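Local coordinates for lysyl oxidase (Pichia pastoris, PDB 1W7C), which probably oxidises primary amines, including the side-chain amine of lysine, to aldehydes with a topaquinone cofactor and copper, at residues Asn404-Ser409 with Leu443-Leu448; Phe302-Trp307 with Pro425-Arg430; Ala420-Pro425 with Asn685-Thr690; Asn19-Leu24 with Ser320-Thr325. One frame throughout, in Å; residues are numbered along the deposited sequence. Where two conformers were deposited one is given.

Four contacts show how interaction chemistry follows place in the fold of a dimeric copper amine oxidase. Contacts 1, 2 and 3 share strand 418-433 or its neighbours, their centres lie within 9 to 15 Å of one another, and all three also touch the second subunit. Contact 1 is chiefly a salt bridge, largely buried, contact 2 an apolar tryptophan-leucine packing, and contact 3 an arginine-threonine bond from a loop. They are coupled: Glu406 OE1 lies 2.7 Å from Thr426 OG1. Contact 4, an aromatic stack touched by no other chain, ties an N-terminal loop to strand 318-326. All four are mostly buried, with Glu406 and Arg687 keeping some exposure.

Contact 1: Asn404-Ser409 with Leu443-Leu448; sequences NQEDYS and LYKFFL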
loop_
_atom_site.group_PDB
_atom_site.type_symbol
_atom_site.label_atom_id
_atom_site.label_comp_id
_atom_site.label_asym_id
_atom_site.label_seq_id
_atom_site.Cartn_x
_atom_site.Cartn_y
_atom_site.Cartn_z
ATOM N N ASN A 404 14.981 -2.650 8.606
ATOM C CA ASN A 404 13.732 -2.782 9.344
ATOM C C ASN A 404 13.401 -4.243 9.575
ATOM O O ASN A 404 13.869 -5.101 8.830
ATOM C CB ASN A 404 12.559 -2.102 8.608
ATOM C CG ASN A 404 11.361 -1.870 9.503
ATOM O OD1 ASN A 404 11.516 -1.639 10.728
ATOM N ND2 ASN A 404 10.145 -1.906 8.922
ATOM N N GLN A 405 12.586 -4.509 10.607
ATOM C CA GLN A 405 11.864 -5.780 10.720
ATOM C C GLN A 405 10.432 -5.442 10.383
ATOM O O GLN A 405 9.728 -4.764 11.132
ATOM C CB GLN A 405 11.983 -6.346 12.133
ATOM C CG GLN A 405 11.394 -7.762 12.262
ATOM C CD GLN A 405 12.157 -8.811 11.494
ATOM O OE1 GLN A 405 11.610 -9.449 10.590
ATOM N NE2 GLN A 405 13.410 -9.059 11.911
ATOM N N GLU A 406 9.956 -5.897 9.236
ATOM C CA GLU A 406 8.595 -5.593 8.873
ATOM C C GLU A 406 7.626 -6.290 9.828
ATOM O O GLU A 406 7.961 -7.297 10.427
ATOM C CB GLU A 406 8.287 -6.019 7.436
ATOM C CG GLU A 406 9.146 -5.385 6.355
ATOM C CD GLU A 406 9.035 -3.889 6.268
ATOM O OE1 GLU A 406 10.080 -3.214 6.167
ATOM O OE2 GLU A 406 7.877 -3.392 6.242
ATOM N N ASP A 407 6.397 -5.748 9.928
ATOM C CA ASP A 407 5.413 -6.190 10.908
ATOM C C ASP A 407 4.697 -7.494 10.545
ATOM O O ASP A 407 3.850 -7.942 11.288
ATOM C CB ASP A 407 4.391 -5.073 11.203
ATOM C CG ASP A 407 3.431 -4.774 10.034
ATOM O OD1 ASP A 407 3.246 -5.602 9.139
ATOM O OD2 ASP A 407 2.780 -3.699 9.956
ATOM N N TYR A 408 5.090 -8.094 9.440
ATOM C CA TYR A 408 4.529 -9.356 8.938
ATOM C C TYR A 408 5.714 -10.182 8.403
ATOM O O TYR A 408 6.715 -9.621 7.901
ATOM C CB TYR A 408 3.480 -9.105 7.834
ATOM C CG TYR A 408 4.087 -8.496 6.611
ATOM C CD1 TYR A 408 4.385 -7.144 6.548
ATOM C CD2 TYR A 408 4.375 -9.273 5.499
ATOM C CE1 TYR A 408 4.967 -6.579 5.417
ATOM C CE2 TYR A 408 4.942 -8.722 4.368
ATOM C CZ TYR A 408 5.253 -7.384 4.326
ATOM O OH TYR A 408 5.903 -6.892 3.225
ATOM N N SER A 409 5.587 -11.492 8.513
ATOM C CA SER A 409 6.614 -12.384 8.005
ATOM C C SER A 409 6.662 -12.379 6.469
ATOM O O SER A 409 5.702 -11.983 5.811
ATOM C CB SER A 409 6.451 -13.802 8.622
ATOM O OG SER A 409 5.605 -14.575 7.814
ATOM N N LEU A 443 11.483 6.742 0.296
ATOM C CA LEU A 443 11.965 5.481 0.841
ATOM C C LEU A 443 12.162 4.476 -0.297
ATOM O O LEU A 443 11.335 4.353 -1.175
ATOM C CB LEU A 443 10.978 4.944 1.882
ATOM C CG LEU A 443 11.410 3.701 2.620
ATOM C CD1 LEU A 443 12.605 3.962 3.512
ATOM C CD2 LEU A 443 10.266 3.157 3.439
ATOM N N TYR A 444 13.263 3.738 -0.207
ATOM C CA TYR A 444 13.626 2.650 -1.090
ATOM C C TYR A 444 13.840 1.436 -0.166
ATOM O O TYR A 444 14.718 1.464 0.692
ATOM C CB TYR A 444 14.885 3.012 -1.895
ATOM C CG TYR A 444 14.697 4.215 -2.740
ATOM C CD1 TYR A 444 14.823 5.492 -2.226
ATOM C CD2 TYR A 444 14.337 4.094 -4.079
ATOM C CE1 TYR A 444 14.544 6.631 -3.008
ATOM C CE2 TYR A 444 14.078 5.214 -4.855
ATOM C CZ TYR A 444 14.222 6.472 -4.343
ATOM O OH TYR A 444 13.971 7.548 -5.173
ATOM N N LYS A 445 13.034 0.382 -0.377
ATOM C CA LYS A 445 12.957 -0.754 0.532
ATOM C C LYS A 445 13.237 -2.033 -0.253
ATOM O O LYS A 445 12.535 -2.345 -1.228
ATOM C CB LYS A 445 11.549 -0.773 1.124
ATOM C CG LYS A 445 11.356 -1.913 2.131
ATOM C CD LYS A 445 9.895 -2.026 2.603
ATOM C CE LYS A 445 9.467 -0.852 3.516
ATOM N NZ LYS A 445 10.192 -0.764 4.802
ATOM N N PHE A 446 14.272 -2.740 0.148
ATOM C CA PHE A 446 14.766 -3.927 -0.521
ATOM C C PHE A 446 14.441 -5.190 0.297
ATOM O O PHE A 446 14.622 -5.176 1.502
ATOM C CB PHE A 446 16.300 -3.863 -0.704
ATOM C CG PHE A 446 16.781 -2.666 -1.534
ATOM C CD1 PHE A 446 16.884 -1.400 -0.969
ATOM C CD2 PHE A 446 17.167 -2.827 -2.837
ATOM C CE1 PHE A 446 17.352 -0.327 -1.696
ATOM C CE2 PHE A 446 17.608 -1.749 -3.576
ATOM C CZ PHE A 446 17.673 -0.520 -3.028
ATOM N N PHE A 447 13.953 -6.218 -0.391
ATOM C CA PHE A 447 13.479 -7.457 0.249
ATOM C C PHE A 447 14.388 -8.644 -0.062
ATOM O O PHE A 447 15.125 -8.652 -1.072
ATOM C CB PHE A 447 12.081 -7.769 -0.246
ATOM C CG PHE A 447 11.012 -6.767 0.180
ATOM C CD1 PHE A 447 10.162 -7.047 1.240
ATOM C CD2 PHE A 447 10.860 -5.558 -0.497
ATOM C CE1 PHE A 447 9.157 -6.156 1.587
ATOM C CE2 PHE A 447 9.868 -4.679 -0.153
ATOM C CZ PHE A 447 9.010 -4.984 0.903
ATOM N N LEU A 448 14.285 -9.694 0.741
ATOM C CA LEU A 448 15.202 -10.843 0.639
ATOM C C LEU A 448 15.040 -11.619 -0.711
ATOM O O LEU A 448 15.982 -12.324 -1.084
ATOM C CB LEU A 448 14.988 -11.798 1.788
ATOM C CG LEU A 448 15.466 -11.312 3.138
ATOM C CD1 LEU A 448 15.080 -12.346 4.219
ATOM C CD2 LEU A 448 16.979 -11.081 3.199
#
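Glu406 reaches across to Lys445, its OE1 2.8 Å from NZ in a salt bridge whose ammonium meets the carboxylate on the syn side, 23° out of plane. Lys445 leaves the backbone extended, then bends at chi3 (-70°) and chi4 (-64°), which turns NZ back toward the acid; NZ also bonds to Asn428 OD1. On the other face of the carboxylate Asn404 ND2 donates to the same OE1 at 3.1 Å, and OE1 is also hydrogen-bonded to Thr426 OG1, its strongest polar partner. In this copper amine oxidase domain the segments lie on strands 391-405 and 440-446, both antiparallel neighbours of strand 418-433, and the ion pair, with Glu406 just past its strand, reaches across the middle one. With an alanine for Glu406, Asn404 ND2 would probably lose its acceptor and Lys445 its charge partner within the chain, though Asp407 of the second subunit also pairs with NZ. Tyr408 OH meets the Phe447 ring edge at CE1 (3.7 Å), the side chains crossing at about a right angle.

Contact 2: Phe302-Trp307 with Pro425-Arg430; sequences FSWMDW and PTLNVR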
loop_
_atom_site.group_PDB
_atom_site.type_symbol
_atom_site.label_atom_id
_atom_site.label_comp_id
_atom_site.label_asym_id
_atom_site.label_seq_id
_atom_site.Cartn_x
_atom_site.Cartn_y
_atom_site.Cartn_z
ATOM N N PHE A 302 26.875 0.052 -1.264
ATOM C CA PHE A 302 26.169 -0.612 -0.169
ATOM C C PHE A 302 25.877 -2.060 -0.538
ATOM O O PHE A 302 25.598 -2.346 -1.691
ATOM C CB PHE A 302 24.834 0.125 0.070
ATOM C CG PHE A 302 25.036 1.494 0.600
ATOM C CD1 PHE A 302 25.233 2.562 -0.255
ATOM C CD2 PHE A 302 25.120 1.726 1.966
ATOM C CE1 PHE A 302 25.533 3.814 0.261
ATOM C CE2 PHE A 302 25.411 2.966 2.456
ATOM C CZ PHE A 302 25.609 3.998 1.630
ATOM N N SER A 303 26.024 -2.959 0.438
ATOM C CA SER A 303 25.674 -4.371 0.296
ATOM C C SER A 303 24.779 -4.810 1.459
ATOM O O SER A 303 24.991 -4.463 2.619
ATOM C CB SER A 303 26.949 -5.280 0.234
ATOM O OG SER A 303 27.568 -5.408 1.475
ATOM N N TRP A 304 23.789 -5.616 1.104
ATOM C CA TRP A 304 22.885 -6.204 2.067
ATOM C C TRP A 304 22.250 -7.448 1.471
ATOM O O TRP A 304 21.527 -7.350 0.486
ATOM C CB TRP A 304 21.814 -5.219 2.506
ATOM C CG TRP A 304 20.744 -5.828 3.385
ATOM C CD1 TRP A 304 20.793 -6.020 4.739
ATOM C CD2 TRP A 304 19.439 -6.254 2.971
ATOM N NE1 TRP A 304 19.633 -6.583 5.193
ATOM C CE2 TRP A 304 18.771 -6.730 4.137
ATOM C CE3 TRP A 304 18.769 -6.316 1.757
ATOM C CZ2 TRP A 304 17.479 -7.260 4.092
ATOM C CZ3 TRP A 304 17.503 -6.848 1.737
ATOM C CH2 TRP A 304 16.865 -7.285 2.877
ATOM N N MET A 305 22.471 -8.600 2.117
ATOM C CA MET A 305 21.739 -9.827 1.767
ATOM C C MET A 305 21.659 -10.052 0.258
ATOM O O MET A 305 20.606 -10.378 -0.270
ATOM C CB MET A 305 20.347 -9.829 2.414
ATOM C CG MET A 305 20.401 -9.644 3.905
ATOM S SD MET A 305 21.321 -10.986 4.726
ATOM C CE MET A 305 21.859 -10.115 6.162
ATOM N N ASP A 306 22.834 -9.976 -0.381
ATOM C CA ASP A 306 23.059 -10.239 -1.801
ATOM C C ASP A 306 22.659 -9.104 -2.738
ATOM O O ASP A 306 22.753 -9.272 -3.955
ATOM C CB ASP A 306 22.449 -11.571 -2.275
ATOM C CG ASP A 306 23.192 -12.778 -1.762
ATOM O OD1 ASP A 306 22.584 -13.871 -1.730
ATOM O OD2 ASP A 306 24.366 -12.713 -1.429
ATOM N N TRP A 307 22.180 -7.986 -2.191
ATOM C CA TRP A 307 21.998 -6.760 -2.963
ATOM C C TRP A 307 23.279 -5.932 -2.933
ATOM O O TRP A 307 24.003 -5.920 -1.938
ATOM C CB TRP A 307 20.895 -5.908 -2.371
ATOM C CG TRP A 307 19.506 -6.422 -2.516
ATOM C CD1 TRP A 307 18.817 -7.165 -1.629
ATOM C CD2 TRP A 307 18.591 -6.118 -3.561
ATOM N NE1 TRP A 307 17.520 -7.351 -2.037
ATOM C CE2 TRP A 307 17.351 -6.708 -3.235
ATOM C CE3 TRP A 307 18.680 -5.402 -4.761
ATOM C CZ2 TRP A 307 16.208 -6.571 -4.053
ATOM C CZ3 TRP A 307 17.583 -5.281 -5.557
ATOM C CH2 TRP A 307 16.367 -5.883 -5.218
ATOM N N PRO A 425 13.091 -9.013 7.235
ATOM C CA PRO A 425 13.985 -7.853 7.337
ATOM C C PRO A 425 14.155 -7.213 5.977
ATOM O O PRO A 425 14.208 -7.897 4.965
ATOM C CB PRO A 425 15.299 -8.469 7.779
ATOM C CG PRO A 425 15.273 -9.823 7.107
ATOM C CD PRO A 425 13.846 -10.282 7.268
ATOM N N THR A 426 14.214 -5.893 5.957
ATOM C CA THR A 426 14.364 -5.128 4.708
ATOM C C THR A 426 15.459 -4.083 4.874
ATOM O O THR A 426 15.655 -3.535 5.968
ATOM C CB THR A 426 13.076 -4.417 4.288
ATOM O OG1 THR A 426 12.646 -3.566 5.356
ATOM C CG2 THR A 426 11.998 -5.417 3.972
ATOM N N LEU A 427 16.182 -3.826 3.803
ATOM C CA LEU A 427 17.076 -2.663 3.769
ATOM C C LEU A 427 16.272 -1.448 3.318
ATOM O O LEU A 427 15.475 -1.539 2.411
ATOM C CB LEU A 427 18.239 -2.860 2.797
ATOM C CG LEU A 427 19.317 -1.800 2.857
ATOM C CD1 LEU A 427 20.101 -1.945 4.164
ATOM C CD2 LEU A 427 20.249 -1.883 1.688
ATOM N N ASN A 428 16.544 -0.311 3.941
ATOM C CA ASN A 428 15.793 0.907 3.711
ATOM C C ASN A 428 16.762 2.055 3.557
ATOM O O ASN A 428 17.648 2.224 4.403
ATOM C CB ASN A 428 14.873 1.168 4.907
ATOM C CG ASN A 428 13.788 0.137 5.040
ATOM O OD1 ASN A 428 12.722 0.298 4.416
ATOM N ND2 ASN A 428 14.075 -0.995 5.711
ATOM N N VAL A 429 16.545 2.812 2.474
ATOM C CA VAL A 429 17.303 4.036 2.194
ATOM C C VAL A 429 16.276 5.172 2.134
ATOM O O VAL A 429 15.307 5.120 1.349
ATOM C CB VAL A 429 18.113 3.939 0.901
ATOM C CG1 VAL A 429 18.955 5.180 0.705
ATOM C CG2 VAL A 429 18.958 2.647 0.835
ATOM N N ARG A 430 16.455 6.158 3.031
ATOM C CA ARG A 430 15.550 7.305 3.073
ATOM C C ARG A 430 16.279 8.642 2.955
ATOM O O ARG A 430 17.392 8.798 3.480
ATOM C CB ARG A 430 14.787 7.319 4.402
ATOM C CG ARG A 430 14.091 8.610 4.746
ATOM C CD ARG A 430 13.247 8.529 6.017
ATOM N NE ARG A 430 12.052 7.721 5.789
ATOM C CZ ARG A 430 11.643 6.719 6.523
ATOM N NH1 ARG A 430 12.303 6.364 7.618
ATOM N NH2 ARG A 430 10.561 6.056 6.181
#
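Strands 302-304 and 425-430 run nearly antiparallel, at 162°, but their axes come no closer than 9.1 Å and no hydrogen bond joins them; side chains fill the interval. Trp304 and Leu427, whose CA atoms are 7.0 Å apart, face each other there. Just past Trp304 a type I' turn reverses the chain to Trp307, closed by Trp307 N to Trp304 O (2.8 Å). Trp304 lays its indole across the second strand, its CG opposite the backbone N (chi1 173°). Leu427 CB sits over one face, 3.9 Å from the centroid of the six-membered ring in a CH-pi contact, while its CD2 packs 3.8 Å from Trp304 CB. Met305 CG covers the opposite face, so the indole is sandwiched. At the far rim the carbonyl of Pro425 lies near the ring plane, its O 3.4 Å from Trp304 CH2. The indole nitrogen NE1 donates to Glu403, which helps fix the turn of the ring. Met305 O also bonds to Arg275 of the second subunit. This is a beta-hairpin with a two-residue loop, between strands 301-304 and 307-314, packed through a tryptophan against strand 418-433 of the copper amine oxidase enzyme domain.

Contact 3: Ala420-Pro425 with Asn685-Thr690; sequences AITQNP and NSRDTT
A type I turn, Ser686 to Thr689, in the loop between strands 670-678 and 692-697 of the enzyme domain, docks on strand 418-433 beside the dimer interface. Thr422 and Arg687 carry most of the contact. The arginine chain starts away from the strand but folds back through bends at chi2 (-64°) and chi3 (71°), bringing its guanidinium edge to the threonine hydroxyl. NH2 donates to Thr422 OG1 at 2.9 Å with an angle of 151°, and the acceptor lies close to the guanidinium plane; NH1 adds a weak bond to the same oxygen at 3.3 Å. NH2 also gives a bond of 2.8 Å to Ser686 OG, again near the plane, so one nitrogen links the strand to the start of its own turn. Glu684 pairs with NE, and NH1 bonds to the backbone O of Ile266 of the second subunit, which together fix how the guanidinium is turned. A leucine in place of Arg687 has no N-H to offer, and would probably leave Thr422 OG1 without these two donors and Glu684 without its charge partner. Beside the polar grip the threonines meet by their methyls, Thr422 CG2 lying 3.7 Å from Thr689 CG2.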
loop_
_atom_site.group_PDB
_atom_site.type_symbol
_atom_site.label_atom_id
_atom_site.label_comp_id
_atom_site.label_asym_id
_atom_site.label_seq_id
_atom_site.Cartn_x
_atom_site.Cartn_y
_atom_site.Cartn_z
ATOM N N ALA A 420 6.584 -23.547 9.033
ATOM C CA ALA A 420 7.780 -22.947 8.463
ATOM C C ALA A 420 7.479 -21.467 8.258
ATOM O O ALA A 420 6.516 -21.124 7.612
ATOM C CB ALA A 420 8.104 -23.623 7.143
ATOM N N ILE A 421 8.230 -20.586 8.896
ATOM C CA ILE A 421 8.006 -19.142 8.799
ATOM C C ILE A 421 9.340 -18.443 8.523
ATOM O O ILE A 421 10.325 -18.738 9.189
ATOM C CB ILE A 421 7.373 -18.542 10.132
ATOM C CG1 ILE A 421 6.210 -19.384 10.655
ATOM C CG2 ILE A 421 6.963 -17.086 9.911
ATOM C CD1 ILE A 421 5.850 -19.074 12.026
ATOM N N THR A 422 9.328 -17.506 7.587
ATOM C CA THR A 422 10.486 -16.698 7.261
ATOM C C THR A 422 10.218 -15.266 7.662
ATOM O O THR A 422 9.183 -14.715 7.328
ATOM C CB THR A 422 10.756 -16.763 5.754
ATOM O OG1 THR A 422 11.114 -18.109 5.408
ATOM C CG2 THR A 422 11.953 -15.873 5.396
ATOM N N GLN A 423 11.134 -14.686 8.411
ATOM C CA GLN A 423 11.078 -13.275 8.800
ATOM C C GLN A 423 11.274 -12.368 7.590
ATOM O O GLN A 423 11.704 -12.794 6.523
ATOM C CB GLN A 423 12.113 -12.951 9.893
ATOM C CG GLN A 423 11.979 -13.764 11.127
ATOM C CD GLN A 423 13.035 -13.388 12.120
ATOM O OE1 GLN A 423 14.118 -13.934 12.083
ATOM N NE2 GLN A 423 12.743 -12.437 12.984
ATOM N N ASN A 424 10.977 -11.098 7.790
ATOM C CA ASN A 424 10.975 -10.104 6.708
ATOM C C ASN A 424 11.787 -8.852 7.078
ATOM O O ASN A 424 11.257 -7.770 7.169
ATOM C CB ASN A 424 9.518 -9.726 6.414
ATOM C CG ASN A 424 9.290 -9.046 5.094
ATOM O OD1 ASN A 424 10.163 -8.946 4.226
ATOM N ND2 ASN A 424 8.034 -8.608 4.903
ATOM N N PRO A 425 13.091 -9.013 7.235
ATOM C CA PRO A 425 13.985 -7.853 7.337
ATOM C C PRO A 425 14.155 -7.213 5.977
ATOM O O PRO A 425 14.208 -7.897 4.965
ATOM C CB PRO A 425 15.299 -8.469 7.779
ATOM C CG PRO A 425 15.273 -9.823 7.107
ATOM C CD PRO A 425 13.846 -10.282 7.268
ATOM N N ASN A 685 13.504 -16.757 -4.206
ATOM C CA ASN A 685 14.899 -16.751 -3.792
ATOM C C ASN A 685 15.249 -16.223 -2.397
ATOM O O ASN A 685 16.421 -16.069 -2.065
ATOM C CB ASN A 685 15.775 -16.083 -4.868
ATOM C CG ASN A 685 16.490 -17.085 -5.745
ATOM O OD1 ASN A 685 17.698 -17.126 -5.758
ATOM N ND2 ASN A 685 15.732 -17.901 -6.484
ATOM N N SER A 686 14.266 -16.133 -1.508
ATOM C CA SER A 686 14.566 -15.887 -0.106
ATOM C C SER A 686 14.908 -17.124 0.707
ATOM O O SER A 686 15.284 -16.992 1.876
ATOM C CB SER A 686 13.404 -15.162 0.576
ATOM O OG SER A 686 12.273 -15.990 0.772
ATOM N N ARG A 687 14.757 -18.314 0.116
ATOM C CA ARG A 687 14.792 -19.556 0.890
ATOM C C ARG A 687 16.124 -19.842 1.586
ATOM O O ARG A 687 16.179 -20.618 2.553
ATOM C CB ARG A 687 14.451 -20.760 0.000
ATOM C CG ARG A 687 13.084 -20.763 -0.712
ATOM C CD ARG A 687 11.839 -20.802 0.198
ATOM N NE ARG A 687 11.700 -19.528 0.874
ATOM C CZ ARG A 687 11.767 -19.322 2.178
ATOM N NH1 ARG A 687 11.784 -20.341 3.033
ATOM N NH2 ARG A 687 11.727 -18.084 2.617
ATOM N N ASP A 688 17.196 -19.200 1.121
ATOM C CA ASP A 688 18.501 -19.356 1.731
ATOM C C ASP A 688 18.787 -18.495 2.980
ATOM O O ASP A 688 19.814 -18.658 3.653
ATOM C CB ASP A 688 19.598 -19.129 0.679
ATOM C CG ASP A 688 19.575 -17.758 0.086
ATOM O OD1 ASP A 688 18.476 -17.292 -0.246
ATOM O OD2 ASP A 688 20.612 -17.100 -0.092
ATOM N N THR A 689 17.871 -17.598 3.341
ATOM C CA THR A 689 18.094 -16.821 4.544
ATOM C C THR A 689 18.122 -17.708 5.785
ATOM O O THR A 689 17.434 -18.732 5.858
ATOM C CB THR A 689 17.067 -15.674 4.716
ATOM O OG1 THR A 689 17.460 -14.875 5.831
ATOM C CG2 THR A 689 15.644 -16.138 5.009
ATOM N N THR A 690 18.899 -17.325 6.783
ATOM C CA THR A 690 18.837 -17.973 8.070
ATOM C C THR A 690 17.730 -17.395 8.951
ATOM O O THR A 690 17.484 -17.958 10.022
ATOM C CB THR A 690 20.124 -17.817 8.824
ATOM O OG1 THR A 690 20.336 -16.432 9.122
ATOM C CG2 THR A 690 21.358 -18.324 8.040
#

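Contact 4: Asn19-Leu24 with Ser320-Thr325; sequences NIWTSL and SFYDIT
Trp21 and Tyr322 lie flat on each other, an offset stack with planes only 5° apart and 3.7 Å between the tyrosine centroid and that of the five-membered indole ring. The overlap runs past the rings at both ends. Tyr322 CB sits over the centre of the six-membered indole ring, 3.5 Å from its centroid, and Trp21 CB in turn lies 4.1 Å from the tyrosine centroid, each forming a CH-pi contact. Nearest of all are Trp21 NE1 and Tyr322 CD2, at 3.3 Å, while NE1 finds its hydrogen-bond partner in Tyr333. Ile20 CG1 covers the other indole face. Trp21 CG stands anti to its carbonyl carbon (chi1 -49°), a turn that carries the indole over the tyrosine. Beyond the stack Asp323 CB reaches Trp21 CH2 at 4.1 Å, its carboxylate pairing with Arg330. The loop itself is shaped by an Asx turn, Trp21 N donating to Asn19 OD1 at 3.0 Å in the carbonyl plane, within a type I turn from Asn19 to Thr22. An N-terminal loop thus anchors, by an aromatic stack, on strand 318-326 of the enzyme domain, where the chain turns a corner at Asp323.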
loop_
_atom_site.group_PDB
_atom_site.type_symbol
_atom_site.label_atom_id
_atom_site.label_comp_id
_atom_site.label_asym_id
_atom_site.label_seq_id
_atom_site.Cartn_x
_atom_site.Cartn_y
_atom_site.Cartn_z
ATOM N N ASN A 19 32.803 4.586 -7.959
ATOM C CA ASN A 19 31.544 5.242 -8.179
ATOM C C ASN A 19 31.702 6.386 -9.190
ATOM O O ASN A 19 31.989 7.549 -8.835
ATOM C CB ASN A 19 31.021 5.720 -6.852
ATOM C CG ASN A 19 29.585 6.297 -6.974
ATOM O OD1 ASN A 19 29.127 6.741 -8.037
ATOM N ND2 ASN A 19 28.888 6.297 -5.860
ATOM N N ILE A 20 31.502 6.040 -10.455
ATOM C CA ILE A 20 31.674 6.956 -11.565
ATOM C C ILE A 20 30.521 7.954 -11.696
ATOM O O ILE A 20 30.530 8.803 -12.586
ATOM C CB ILE A 20 31.865 6.158 -12.889
ATOM C CG1 ILE A 20 30.722 5.149 -13.110
ATOM C CG2 ILE A 20 33.217 5.440 -12.837
ATOM C CD1 ILE A 20 30.685 4.547 -14.490
ATOM N N TRP A 21 29.526 7.828 -10.814
ATOM C CA TRP A 21 28.376 8.715 -10.807
ATOM C C TRP A 21 28.439 9.733 -9.677
ATOM O O TRP A 21 27.519 10.538 -9.553
ATOM C CB TRP A 21 27.062 7.900 -10.716
ATOM C CG TRP A 21 26.991 6.782 -11.688
ATOM C CD1 TRP A 21 26.570 6.851 -12.975
ATOM C CD2 TRP A 21 27.388 5.427 -11.472
ATOM N NE1 TRP A 21 26.653 5.623 -13.577
ATOM C CE2 TRP A 21 27.182 4.732 -12.683
ATOM C CE3 TRP A 21 27.924 4.726 -10.386
ATOM C CZ2 TRP A 21 27.410 3.379 -12.807
ATOM C CZ3 TRP A 21 28.169 3.381 -10.518
ATOM C CH2 TRP A 21 27.933 2.718 -11.724
ATOM N N THR A 22 29.488 9.683 -8.863
ATOM C CA THR A 22 29.479 10.449 -7.637
ATOM C C THR A 22 29.620 11.950 -7.897
ATOM O O THR A 22 30.187 12.376 -8.919
ATOM C CB THR A 22 30.606 9.912 -6.711
ATOM O OG1 THR A 22 30.346 10.295 -5.365
ATOM C CG2 THR A 22 31.980 10.496 -7.085
ATOM N N SER A 23 29.124 12.739 -6.941
ATOM C CA SER A 23 29.201 14.191 -7.055
ATOM C C SER A 23 30.643 14.647 -7.107
ATOM O O SER A 23 31.569 13.929 -6.703
ATOM C CB SER A 23 28.483 14.875 -5.882
ATOM O OG SER A 23 29.186 14.682 -4.657
ATOM N N LEU A 24 30.846 15.849 -7.627
ATOM C CA LEU A 24 32.184 16.416 -7.666
ATOM C C LEU A 24 32.757 16.608 -6.268
ATOM O O LEU A 24 32.069 16.992 -5.325
ATOM C CB LEU A 24 32.178 17.737 -8.403
ATOM C CG LEU A 24 31.796 17.685 -9.883
ATOM C CD1 LEU A 24 31.756 19.104 -10.402
ATOM C CD2 LEU A 24 32.768 16.807 -10.679
ATOM N N SER A 320 20.093 9.204 -6.156
ATOM C CA SER A 320 19.876 8.282 -7.279
ATOM C C SER A 320 20.661 7.003 -6.943
ATOM O O SER A 320 21.597 6.999 -6.134
ATOM C CB SER A 320 20.499 8.834 -8.560
ATOM O OG SER A 320 19.812 9.941 -9.042
ATOM N N PHE A 321 20.278 5.924 -7.628
ATOM C CA PHE A 321 20.898 4.618 -7.459
ATOM C C PHE A 321 21.422 4.131 -8.804
ATOM O O PHE A 321 20.702 4.213 -9.809
ATOM C CB PHE A 321 19.883 3.607 -6.934
ATOM C CG PHE A 321 19.314 3.962 -5.597
ATOM C CD1 PHE A 321 18.201 4.789 -5.520
ATOM C CD2 PHE A 321 19.871 3.491 -4.440
ATOM C CE1 PHE A 321 17.697 5.160 -4.293
ATOM C CE2 PHE A 321 19.362 3.843 -3.197
ATOM C CZ PHE A 321 18.274 4.655 -3.118
ATOM N N TYR A 322 22.620 3.535 -8.787
ATOM C CA TYR A 322 23.217 2.997 -9.994
ATOM C C TYR A 322 23.712 1.586 -9.745
ATOM O O TYR A 322 24.159 1.223 -8.636
ATOM C CB TYR A 322 24.365 3.900 -10.494
ATOM C CG TYR A 322 23.886 5.180 -11.088
ATOM C CD1 TYR A 322 23.744 6.328 -10.316
ATOM C CD2 TYR A 322 23.543 5.254 -12.415
ATOM C CE1 TYR A 322 23.227 7.520 -10.893
ATOM C CE2 TYR A 322 23.067 6.406 -12.979
ATOM C CZ TYR A 322 22.930 7.539 -12.220
ATOM O OH TYR A 322 22.462 8.682 -12.836
ATOM N N ASP A 323 23.662 0.790 -10.818
ATOM C CA ASP A 323 24.205 -0.584 -10.768
ATOM C C ASP A 323 23.592 -1.415 -9.658
ATOM O O ASP A 323 24.288 -2.008 -8.843
ATOM C CB ASP A 323 25.744 -0.559 -10.676
ATOM C CG ASP A 323 26.369 -1.855 -11.097
ATOM O OD1 ASP A 323 27.456 -2.184 -10.553
ATOM O OD2 ASP A 323 25.825 -2.573 -11.967
ATOM N N ILE A 324 22.275 -1.446 -9.607
ATOM C CA ILE A 324 21.569 -2.223 -8.603
ATOM C C ILE A 324 21.640 -3.684 -8.996
ATOM O O ILE A 324 21.126 -4.074 -10.045
ATOM C CB ILE A 324 20.092 -1.822 -8.427
ATOM C CG1 ILE A 324 19.973 -0.338 -8.101
ATOM C CG2 ILE A 324 19.482 -2.676 -7.299
ATOM C CD1 ILE A 324 18.563 0.164 -7.947
ATOM N N THR A 325 22.321 -4.465 -8.173
ATOM C CA THR A 325 22.490 -5.889 -8.400
ATOM C C THR A 325 21.838 -6.729 -7.320
ATOM O O THR A 325 21.760 -6.314 -6.163
ATOM C CB THR A 325 23.998 -6.257 -8.456
ATOM O OG1 THR A 325 24.598 -6.092 -7.168
ATOM C CG2 THR A 325 24.707 -5.380 -9.507
#